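Local coordinates for protein hydroxyethylphosphonate dioxygenase (PDB 6B9R) that uses a non-haem iron centre and probably dioxygen to split the carbon-carbon bond of 2-hydroxyethylphosphonate, giving hydroxymethylphosphonate, at residues I78-M89 / R112-A120; P354-Q365 / I399-S407. All coordinates share one frame; numbering follows the deposited sequence.

Interaction 1. Residues I78-M89 / R112-A120; sequences IHNDTPQGLRMM and RDTAMSRQA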
loop_
_atom_site.group_PDB
_atom_site.type_symbol
_atom_site.label_atom_id
_atom_site.label_comp_id
_atom_site.label_asym_id
_atom_site.label_seq_id
_atom_site.Cartn_x
_atom_site.Cartn_y
_atom_site.Cartn_z
ATOM N N ILE A 78 -7.684 12.772 4.098
ATOM C CA ILE A 78 -6.658 13.673 3.620
ATOM C C ILE A 78 -7.337 14.858 2.946
ATOM O O ILE A 78 -8.550 14.877 2.745
ATOM C CB ILE A 78 -5.641 12.972 2.685
ATOM C CG1 ILE A 78 -6.283 12.526 1.372
ATOM C CG2 ILE A 78 -4.960 11.813 3.395
ATOM C CD1 ILE A 78 -5.229 12.285 0.264
ATOM N N HIS A 79 -6.556 15.878 2.628
ATOM C CA HIS A 79 -7.092 17.070 1.998
ATOM C C HIS A 79 -7.120 16.898 0.486
ATOM O O HIS A 79 -6.302 16.184 -0.093
ATOM C CB HIS A 79 -6.251 18.297 2.347
ATOM C CG HIS A 79 -6.200 18.599 3.811
ATOM N ND1 HIS A 79 -6.650 19.790 4.337
ATOM C CD2 HIS A 79 -5.738 17.876 4.859
ATOM C CE1 HIS A 79 -6.478 19.784 5.646
ATOM N NE2 HIS A 79 -5.928 18.634 5.989
ATOM N N ASN A 80 -8.083 17.550 -0.142
ATOM C CA ASN A 80 -8.113 17.715 -1.588
ATOM C C ASN A 80 -7.716 19.160 -1.848
ATOM O O ASN A 80 -8.471 20.081 -1.516
ATOM C CB ASN A 80 -9.494 17.402 -2.163
ATOM C CG ASN A 80 -9.519 17.494 -3.697
ATOM O OD1 ASN A 80 -8.826 18.313 -4.293
ATOM N ND2 ASN A 80 -10.303 16.637 -4.331
ATOM N N ASP A 81 -6.519 19.362 -2.395
ATOM C CA ASP A 81 -6.077 20.693 -2.792
ATOM C C ASP A 81 -5.927 20.813 -4.307
ATOM O O ASP A 81 -5.319 21.773 -4.781
ATOM C CB ASP A 81 -4.771 21.064 -2.068
ATOM C CG ASP A 81 -3.650 20.070 -2.313
ATOM O OD1 ASP A 81 -3.699 19.360 -3.334
ATOM O OD2 ASP A 81 -2.717 20.000 -1.478
ATOM N N THR A 82 -6.483 19.864 -5.066
ATOM C CA THR A 82 -6.470 19.879 -6.530
ATOM C C THR A 82 -7.900 19.716 -7.053
ATOM O O THR A 82 -8.229 18.726 -7.716
ATOM C CB THR A 82 -5.565 18.769 -7.059
ATOM O OG1 THR A 82 -4.373 18.700 -6.261
ATOM C CG2 THR A 82 -5.177 19.032 -8.504
ATOM N N PRO A 83 -8.782 20.679 -6.763
ATOM C CA PRO A 83 -10.221 20.469 -7.034
ATOM C C PRO A 83 -10.576 20.361 -8.505
ATOM O O PRO A 83 -11.614 19.768 -8.819
ATOM C CB PRO A 83 -10.883 21.701 -6.399
ATOM C CG PRO A 83 -9.810 22.745 -6.403
ATOM C CD PRO A 83 -8.534 21.978 -6.111
ATOM N N GLN A 84 -9.767 20.915 -9.412
ATOM C CA GLN A 84 -9.997 20.764 -10.847
ATOM C C GLN A 84 -9.255 19.571 -11.454
ATOM O O GLN A 84 -9.334 19.362 -12.672
ATOM C CB GLN A 84 -9.605 22.060 -11.574
ATOM C CG GLN A 84 -10.356 23.291 -11.025
ATOM C CD GLN A 84 -10.060 24.567 -11.793
ATOM O OE1 GLN A 84 -9.031 24.686 -12.453
ATOM N NE2 GLN A 84 -10.976 25.529 -11.713
ATOM N N GLY A 85 -8.544 18.780 -10.643
ATOM C CA GLY A 85 -7.856 17.604 -11.120
ATOM C C GLY A 85 -6.466 17.883 -11.657
ATOM O O GLY A 85 -5.666 16.951 -11.816
ATOM N N LEU A 86 -6.171 19.142 -11.936
ATOM C CA LEU A 86 -4.859 19.617 -12.341
ATOM C C LEU A 86 -4.700 20.984 -11.692
ATOM O O LEU A 86 -5.661 21.752 -11.620
ATOM C CB LEU A 86 -4.736 19.705 -13.875
ATOM C CG LEU A 86 -3.374 20.020 -14.520
ATOM C CD1 LEU A 86 -3.219 19.368 -15.920
ATOM C CD2 LEU A 86 -3.147 21.535 -14.633
ATOM N N ARG A 87 -3.513 21.271 -11.175
ATOM C CA ARG A 87 -3.257 22.593 -10.618
ATOM C C ARG A 87 -1.872 23.061 -11.038
ATOM O O ARG A 87 -0.915 22.283 -11.021
ATOM C CB ARG A 87 -3.378 22.601 -9.090
ATOM C CG ARG A 87 -3.025 23.941 -8.462
ATOM C CD ARG A 87 -3.303 23.969 -6.950
ATOM N NE ARG A 87 -3.169 22.659 -6.304
ATOM C CZ ARG A 87 -2.017 22.101 -5.938
ATOM N NH1 ARG A 87 -0.860 22.717 -6.157
ATOM N NH2 ARG A 87 -2.025 20.913 -5.352
ATOM N N MET A 88 -1.775 24.332 -11.414
ATOM C CA MET A 88 -0.515 24.922 -11.827
ATOM C C MET A 88 0.077 25.729 -10.685
ATOM O O MET A 88 -0.644 26.291 -9.856
ATOM C CB MET A 88 -0.697 25.818 -13.058
ATOM C CG MET A 88 -1.373 25.093 -14.198
ATOM S SD MET A 88 -1.689 26.121 -15.647
ATOM C CE MET A 88 -2.276 24.824 -16.735
ATOM N N MET A 89 1.401 25.792 -10.665
ATOM C CA MET A 89 2.140 26.665 -9.770
ATOM C C MET A 89 3.027 27.582 -10.602
ATOM O O MET A 89 3.626 27.144 -11.590
ATOM C CB MET A 89 2.980 25.843 -8.803
ATOM C CG MET A 89 3.689 26.691 -7.767
ATOM S SD MET A 89 4.585 25.656 -6.610
ATOM C CE MET A 89 5.234 26.935 -5.536
ATOM N N ARG A 112 13.824 26.014 -4.317
ATOM C CA ARG A 112 12.520 26.595 -4.625
ATOM C C ARG A 112 11.506 25.468 -4.765
ATOM O O ARG A 112 11.766 24.492 -5.478
ATOM C CB ARG A 112 12.571 27.432 -5.919
ATOM C CG ARG A 112 13.419 28.691 -5.801
ATOM C CD ARG A 112 13.392 29.517 -7.078
ATOM N NE ARG A 112 14.422 30.548 -7.063
ATOM C CZ ARG A 112 14.852 31.186 -8.149
ATOM N NH1 ARG A 112 14.339 30.900 -9.341
ATOM N NH2 ARG A 112 15.801 32.107 -8.041
ATOM N N ASP A 113 10.360 25.594 -4.091
ATOM C CA ASP A 113 9.285 24.637 -4.307
ATOM C C ASP A 113 8.745 24.742 -5.720
ATOM O O ASP A 113 8.673 25.831 -6.301
ATOM C CB ASP A 113 8.108 24.878 -3.360
ATOM C CG ASP A 113 8.474 24.728 -1.907
ATOM O OD1 ASP A 113 9.474 24.063 -1.594
ATOM O OD2 ASP A 113 7.744 25.296 -1.083
ATOM N N THR A 114 8.314 23.600 -6.254
ATOM C CA THR A 114 7.457 23.543 -7.431
ATOM C C THR A 114 6.182 22.771 -7.063
ATOM O O THR A 114 5.939 22.469 -5.889
ATOM C CB THR A 114 8.212 22.951 -8.629
ATOM O OG1 THR A 114 8.658 21.629 -8.333
ATOM C CG2 THR A 114 9.423 23.808 -8.958
ATOM N N ALA A 115 5.358 22.469 -8.067
ATOM C CA ALA A 115 3.980 22.048 -7.806
ATOM C C ALA A 115 3.927 20.792 -6.943
ATOM O O ALA A 115 4.556 19.781 -7.257
ATOM C CB ALA A 115 3.241 21.810 -9.125
ATOM N N MET A 116 3.150 20.867 -5.858
ATOM C CA MET A 116 2.976 19.777 -4.905
ATOM C C MET A 116 1.502 19.648 -4.556
ATOM O O MET A 116 0.697 20.534 -4.854
ATOM C CB MET A 116 3.749 20.016 -3.613
ATOM C CG MET A 116 5.192 19.824 -3.743
ATOM S SD MET A 116 6.081 20.008 -2.205
ATOM C CE MET A 116 6.431 21.763 -2.234
ATOM N N SER A 117 1.165 18.557 -3.865
ATOM C CA SER A 117 -0.214 18.318 -3.462
ATOM C C SER A 117 -0.261 17.417 -2.237
ATOM O O SER A 117 0.548 16.495 -2.103
ATOM C CB SER A 117 -1.019 17.672 -4.595
ATOM O OG SER A 117 -2.310 17.271 -4.153
ATOM N N ARG A 118 -1.238 17.674 -1.361
ATOM C CA ARG A 118 -1.489 16.782 -0.235
ATOM C C ARG A 118 -2.040 15.431 -0.672
ATOM O O ARG A 118 -2.144 14.520 0.156
ATOM C CB ARG A 118 -2.446 17.461 0.734
ATOM C CG ARG A 118 -1.831 18.702 1.386
ATOM C CD ARG A 118 -2.893 19.526 2.117
ATOM N NE ARG A 118 -2.350 20.779 2.648
ATOM C CZ ARG A 118 -2.161 21.886 1.931
ATOM N NH1 ARG A 118 -2.456 21.897 0.642
ATOM N NH2 ARG A 118 -1.689 22.988 2.507
ATOM N N GLN A 119 -2.400 15.291 -1.940
ATOM C CA GLN A 119 -2.906 14.047 -2.492
ATOM C C GLN A 119 -1.798 13.152 -3.038
ATOM O O GLN A 119 -2.092 12.048 -3.508
ATOM C CB GLN A 119 -3.929 14.366 -3.595
ATOM C CG GLN A 119 -5.191 15.064 -3.043
ATOM C CD GLN A 119 -5.998 15.810 -4.096
ATOM O OE1 GLN A 119 -5.809 17.009 -4.284
ATOM N NE2 GLN A 119 -6.916 15.108 -4.772
ATOM N N ALA A 120 -0.542 13.595 -2.993
ATOM C CA ALA A 120 0.543 12.891 -3.665
ATOM C C ALA A 120 1.840 13.050 -2.878
ATOM O O ALA A 120 2.010 13.998 -2.110
ATOM C CB ALA A 120 0.736 13.414 -5.088
HETATM O O HOH W 1 -9.032 16.105 -6.907
HETATM O O HOH W 2 2.120 23.591 -5.166
#
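D81 drives its carboxylate into the turn at S117 and R118, the tight end of this contact. S117 OG donates a hydrogen bond to the syn side of D81 OD1 (2.6 Å). D81 OD2 is gripped twice: R118 N comes in almost straight (2.8 Å, 172°), and R118 NH1 reaches its anti lone pair in a salt bridge of 2.9 Å. R87, folded at its third torsion (30°), turns NH1 (3.0 Å) and NH2 (2.8 Å) onto M116 O in the guanidinium plane, while NE donates to D81 O and NH2 also makes a weak, charge-paired bond to D81 OD1. M89, fully extended, packs closely too, SD on T114 C (3.3 Å) and CB near A115 CB (4.1 Å). An Asx turn at N80 and an ST turn at S117 shape the loops; the D81-R87-R118 salt-bridge network and the R87-M116 O bonds join strands 86-89 and 106-113, two different sheets of what is probably a bicupin fold. Q119 OE1 receives weak bonds from D81 N and T82 N. Packing is looser where water 1 bridges N80 ND2, T82 O and Q119 NE2, and at the R118 end, where a bound glycerol meets NH1 and NE turns to A65 O of the second subunit.

Interaction 2. Residues P354-Q365 / I399-S407; sequences PDAPLPPTYQHQ and IPGIEFSLS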
loop_
_atom_site.group_PDB
_atom_site.type_symbol
_atom_site.label_atom_id
_atom_site.label_comp_id
_atom_site.label_asym_id
_atom_site.label_seq_id
_atom_site.Cartn_x
_atom_site.Cartn_y
_atom_site.Cartn_z
ATOM N N PRO A 354 -4.871 21.520 -29.894
ATOM C CA PRO A 354 -5.233 20.601 -28.806
ATOM C C PRO A 354 -5.733 19.252 -29.315
ATOM O O PRO A 354 -6.745 18.727 -28.848
ATOM C CB PRO A 354 -6.341 21.365 -28.078
ATOM C CG PRO A 354 -7.003 22.147 -29.159
ATOM C CD PRO A 354 -5.927 22.513 -30.152
ATOM N N ASP A 355 -5.024 18.692 -30.290
ATOM C CA ASP A 355 -5.516 17.537 -31.022
ATOM C C ASP A 355 -4.933 16.220 -30.535
ATOM O O ASP A 355 -5.250 15.176 -31.115
ATOM C CB ASP A 355 -5.244 17.709 -32.530
ATOM C CG ASP A 355 -3.772 17.940 -32.852
ATOM O OD1 ASP A 355 -2.939 18.016 -31.919
ATOM O OD2 ASP A 355 -3.448 18.044 -34.057
ATOM N N ALA A 356 -4.117 16.225 -29.480
ATOM C CA ALA A 356 -3.423 15.018 -29.027
ATOM C C ALA A 356 -3.619 14.794 -27.536
ATOM O O ALA A 356 -2.677 14.924 -26.742
ATOM C CB ALA A 356 -1.933 15.092 -29.354
ATOM N N PRO A 357 -4.822 14.417 -27.119
ATOM C CA PRO A 357 -5.010 14.067 -25.707
ATOM C C PRO A 357 -4.121 12.889 -25.334
ATOM O O PRO A 357 -4.009 11.911 -26.077
ATOM C CB PRO A 357 -6.501 13.720 -25.620
ATOM C CG PRO A 357 -6.883 13.339 -27.004
ATOM C CD PRO A 357 -6.040 14.193 -27.918
ATOM N N LEU A 358 -3.473 12.999 -24.200
ATOM C CA LEU A 358 -2.681 11.879 -23.717
ATOM C C LEU A 358 -3.590 10.852 -23.046
ATOM O O LEU A 358 -4.557 11.228 -22.375
ATOM C CB LEU A 358 -1.619 12.360 -22.728
ATOM C CG LEU A 358 -0.504 13.180 -23.379
ATOM C CD1 LEU A 358 0.527 13.605 -22.351
ATOM C CD2 LEU A 358 0.134 12.320 -24.454
ATOM N N PRO A 359 -3.315 9.563 -23.222
ATOM C CA PRO A 359 -4.119 8.534 -22.550
ATOM C C PRO A 359 -4.078 8.730 -21.047
ATOM O O PRO A 359 -3.009 9.008 -20.479
ATOM C CB PRO A 359 -3.436 7.216 -22.957
ATOM C CG PRO A 359 -2.685 7.544 -24.205
ATOM C CD PRO A 359 -2.255 8.983 -24.062
ATOM N N PRO A 360 -5.224 8.640 -20.377
ATOM C CA PRO A 360 -5.219 8.671 -18.912
ATOM C C PRO A 360 -4.352 7.552 -18.366
ATOM O O PRO A 360 -4.289 6.455 -18.928
ATOM C CB PRO A 360 -6.694 8.475 -18.545
ATOM C CG PRO A 360 -7.444 8.965 -19.749
ATOM C CD PRO A 360 -6.589 8.544 -20.920
ATOM N N THR A 361 -3.645 7.856 -17.286
ATOM C CA THR A 361 -2.828 6.880 -16.595
ATOM C C THR A 361 -3.262 6.815 -15.137
ATOM O O THR A 361 -3.824 7.769 -14.587
ATOM C CB THR A 361 -1.324 7.212 -16.689
ATOM O OG1 THR A 361 -0.579 6.278 -15.900
ATOM C CG2 THR A 361 -1.032 8.633 -16.188
ATOM N N TYR A 362 -2.990 5.668 -14.517
ATOM C CA TYR A 362 -3.170 5.513 -13.078
ATOM C C TYR A 362 -2.149 6.292 -12.257
ATOM O O TYR A 362 -2.278 6.345 -11.029
ATOM C CB TYR A 362 -3.085 4.031 -12.704
ATOM C CG TYR A 362 -1.736 3.395 -13.011
ATOM C CD1 TYR A 362 -1.457 2.866 -14.271
ATOM C CD2 TYR A 362 -0.750 3.322 -12.039
ATOM C CE1 TYR A 362 -0.221 2.279 -14.541
ATOM C CE2 TYR A 362 0.471 2.754 -12.294
ATOM C CZ TYR A 362 0.732 2.232 -13.544
ATOM O OH TYR A 362 1.952 1.656 -13.771
ATOM N N GLN A 363 -1.129 6.871 -12.891
ATOM C CA GLN A 363 -0.071 7.560 -12.170
ATOM C C GLN A 363 -0.469 8.992 -11.850
ATOM O O GLN A 363 -1.218 9.622 -12.597
ATOM C CB GLN A 363 1.213 7.589 -13.010
ATOM C CG GLN A 363 1.778 6.225 -13.337
ATOM C CD GLN A 363 2.590 6.271 -14.605
ATOM O OE1 GLN A 363 2.075 6.619 -15.673
ATOM N NE2 GLN A 363 3.868 5.957 -14.493
ATOM N N HIS A 364 0.044 9.502 -10.725
ATOM C CA HIS A 364 0.152 10.949 -10.539
ATOM C C HIS A 364 1.097 11.511 -11.593
ATOM O O HIS A 364 2.026 10.835 -12.025
ATOM C CB HIS A 364 0.723 11.282 -9.158
ATOM C CG HIS A 364 -0.119 10.812 -8.011
ATOM N ND1 HIS A 364 -1.134 11.572 -7.474
ATOM C CD2 HIS A 364 -0.082 9.670 -7.286
ATOM C CE1 HIS A 364 -1.689 10.918 -6.470
ATOM N NE2 HIS A 364 -1.072 9.759 -6.338
ATOM N N GLN A 365 0.913 12.776 -11.970
ATOM C CA GLN A 365 1.863 13.401 -12.890
ATOM C C GLN A 365 2.314 14.761 -12.380
ATOM O O GLN A 365 1.525 15.516 -11.805
ATOM C CB GLN A 365 1.274 13.552 -14.300
ATOM C CG GLN A 365 0.809 12.223 -14.861
ATOM C CD GLN A 365 0.356 12.328 -16.289
ATOM O OE1 GLN A 365 1.163 12.587 -17.190
ATOM N NE2 GLN A 365 -0.941 12.124 -16.513
ATOM N N ILE A 399 -3.729 14.689 -10.893
ATOM C CA ILE A 399 -4.152 13.470 -10.198
ATOM C C ILE A 399 -4.269 12.335 -11.209
ATOM O O ILE A 399 -4.368 12.589 -12.425
ATOM C CB ILE A 399 -5.486 13.658 -9.443
ATOM C CG1 ILE A 399 -6.672 13.785 -10.416
ATOM C CG2 ILE A 399 -5.382 14.815 -8.458
ATOM C CD1 ILE A 399 -8.072 13.773 -9.701
ATOM N N PRO A 400 -4.265 11.078 -10.755
ATOM C CA PRO A 400 -4.509 9.959 -11.677
ATOM C C PRO A 400 -5.823 10.124 -12.432
ATOM O O PRO A 400 -6.791 10.691 -11.922
ATOM C CB PRO A 400 -4.565 8.738 -10.748
ATOM C CG PRO A 400 -3.768 9.136 -9.545
ATOM C CD PRO A 400 -4.003 10.621 -9.377
ATOM N N GLY A 401 -5.853 9.602 -13.654
ATOM C CA GLY A 401 -7.082 9.476 -14.412
ATOM C C GLY A 401 -7.437 10.647 -15.305
ATOM O O GLY A 401 -8.438 10.564 -16.028
ATOM N N ILE A 402 -6.659 11.727 -15.294
ATOM C CA ILE A 402 -7.033 12.928 -16.039
ATOM C C ILE A 402 -6.605 12.794 -17.492
ATOM O O ILE A 402 -5.455 12.450 -17.784
ATOM C CB ILE A 402 -6.401 14.179 -15.408
ATOM C CG1 ILE A 402 -6.904 14.376 -13.968
ATOM C CG2 ILE A 402 -6.630 15.402 -16.308
ATOM C CD1 ILE A 402 -8.426 14.344 -13.807
ATOM N N GLU A 403 -7.515 13.110 -18.410
ATOM C CA GLU A 403 -7.165 13.212 -19.820
ATOM C C GLU A 403 -6.828 14.662 -20.132
ATOM O O GLU A 403 -7.679 15.544 -19.963
ATOM C CB GLU A 403 -8.308 12.730 -20.714
ATOM C CG GLU A 403 -7.904 12.725 -22.193
ATOM C CD GLU A 403 -9.079 12.583 -23.136
ATOM O OE1 GLU A 403 -9.951 13.480 -23.140
ATOM O OE2 GLU A 403 -9.123 11.578 -23.878
ATOM N N PHE A 404 -5.587 14.917 -20.562
ATOM C CA PHE A 404 -5.209 16.264 -20.964
ATOM C C PHE A 404 -4.424 16.229 -22.269
ATOM O O PHE A 404 -3.868 15.206 -22.672
ATOM C CB PHE A 404 -4.399 17.016 -19.885
ATOM C CG PHE A 404 -3.057 16.403 -19.535
ATOM C CD1 PHE A 404 -1.915 16.730 -20.252
ATOM C CD2 PHE A 404 -2.928 15.570 -18.431
ATOM C CE1 PHE A 404 -0.678 16.195 -19.908
ATOM C CE2 PHE A 404 -1.693 15.036 -18.072
ATOM C CZ PHE A 404 -0.564 15.343 -18.824
ATOM N N SER A 405 -4.401 17.377 -22.932
ATOM C CA SER A 405 -3.560 17.585 -24.092
ATOM C C SER A 405 -2.669 18.792 -23.845
ATOM O O SER A 405 -2.978 19.665 -23.031
ATOM C CB SER A 405 -4.397 17.805 -25.358
ATOM O OG SER A 405 -5.159 18.986 -25.232
ATOM N N LEU A 406 -1.556 18.834 -24.574
ATOM C CA LEU A 406 -0.597 19.920 -24.511
ATOM C C LEU A 406 -0.428 20.512 -25.902
ATOM O O LEU A 406 -0.522 19.802 -26.901
ATOM C CB LEU A 406 0.754 19.424 -24.007
ATOM C CG LEU A 406 0.685 18.561 -22.752
ATOM C CD1 LEU A 406 2.027 17.860 -22.530
ATOM C CD2 LEU A 406 0.318 19.442 -21.565
ATOM N N SER A 407 -0.193 21.820 -25.963
ATOM C CA SER A 407 0.087 22.454 -27.243
ATOM C C SER A 407 0.957 23.680 -27.012
ATOM O O SER A 407 1.064 24.191 -25.895
ATOM C CB SER A 407 -1.202 22.843 -27.979
ATOM O OG SER A 407 -1.819 23.953 -27.354
HETATM O O HOH W 3 -2.573 18.619 -28.297
HETATM O O HOH W 4 -3.994 12.580 -20.124
HETATM O O HOH W 5 -4.011 10.558 -16.257
HETATM O O HOH W 6 -2.520 11.496 -14.161
#
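P400 sets CD over one face of the H364 imidazole, toward its rim, a CH-pi contact 3.9 Å from the H364 ring centroid and 27° off the normal. H364 keeps CG beside its own backbone N (chi1 -62°), and the ring is fixed in rotation from both nitrogens: ND1 bonds Y397, NE2 bonds E219 of the second subunit. On its other flank P400 presses CB against Y362 O at 3.3 Å.

Farther along, F404 starts out away from residues 354-365, but its ring comes back because CG sits between the backbone N and carbonyl carbon (chi1 63°). L358 CD1 then packs obliquely on F404 CE1 at 3.8 Å. Q365 arrives from the opposite direction with an extended chain and sets NE2 at the ring edge, 3.4 Å from F404 CE2; its amide is held by R418 at OE1 and by water 6 at NE2. On the solvent side E403 stretches out, its CG lying along the backbone at L358 O and its carboxylate carbon CD against P357 CB, while P360 runs alongside it.

Two direct backbone bonds join the segments: L358 N to F404 O (2.7 Å) and G401 N to T361 O (2.9 Å). Between them water 4 donates to L358 O and I402 O and accepts from F404 N, standing in where the chains part. T361 OG1 closes an ST turn with Q363 N and donates to Q363 OE1 at 2.7 Å. The whole is an irregular, water-mediated antiparallel pairing of a loop with residues 401-405, leading into strand 403-407 through a type II turn with P400 and G401 at its centre, in what is probably the C-terminal cupin sandwich of this protein.

Overall arrangement
Interactions 1 and 2 lie in series along the chain, their centres 16 Å apart, and they touch. G85 O of 78-89 probably accepts a hydrogen bond from I399 N (3.1 Å), and H364 CE1 packs against Q119 O at 3.2 Å, with A120 CB beside H364 ND1. Strand 395-398 joins them: 86-89 pairs with one side of it and 364-369 with the other. Both contacts also meet F223 of the second subunit, through Q119 and P400. Interaction 1 is linked to the active site through strand 106-113, which carries the substrate-pocket residues Y109 and Y111; the D113 side chain and the bound 2-hydroxyethylphosphonate are about 11 Å apart at their nearest atoms.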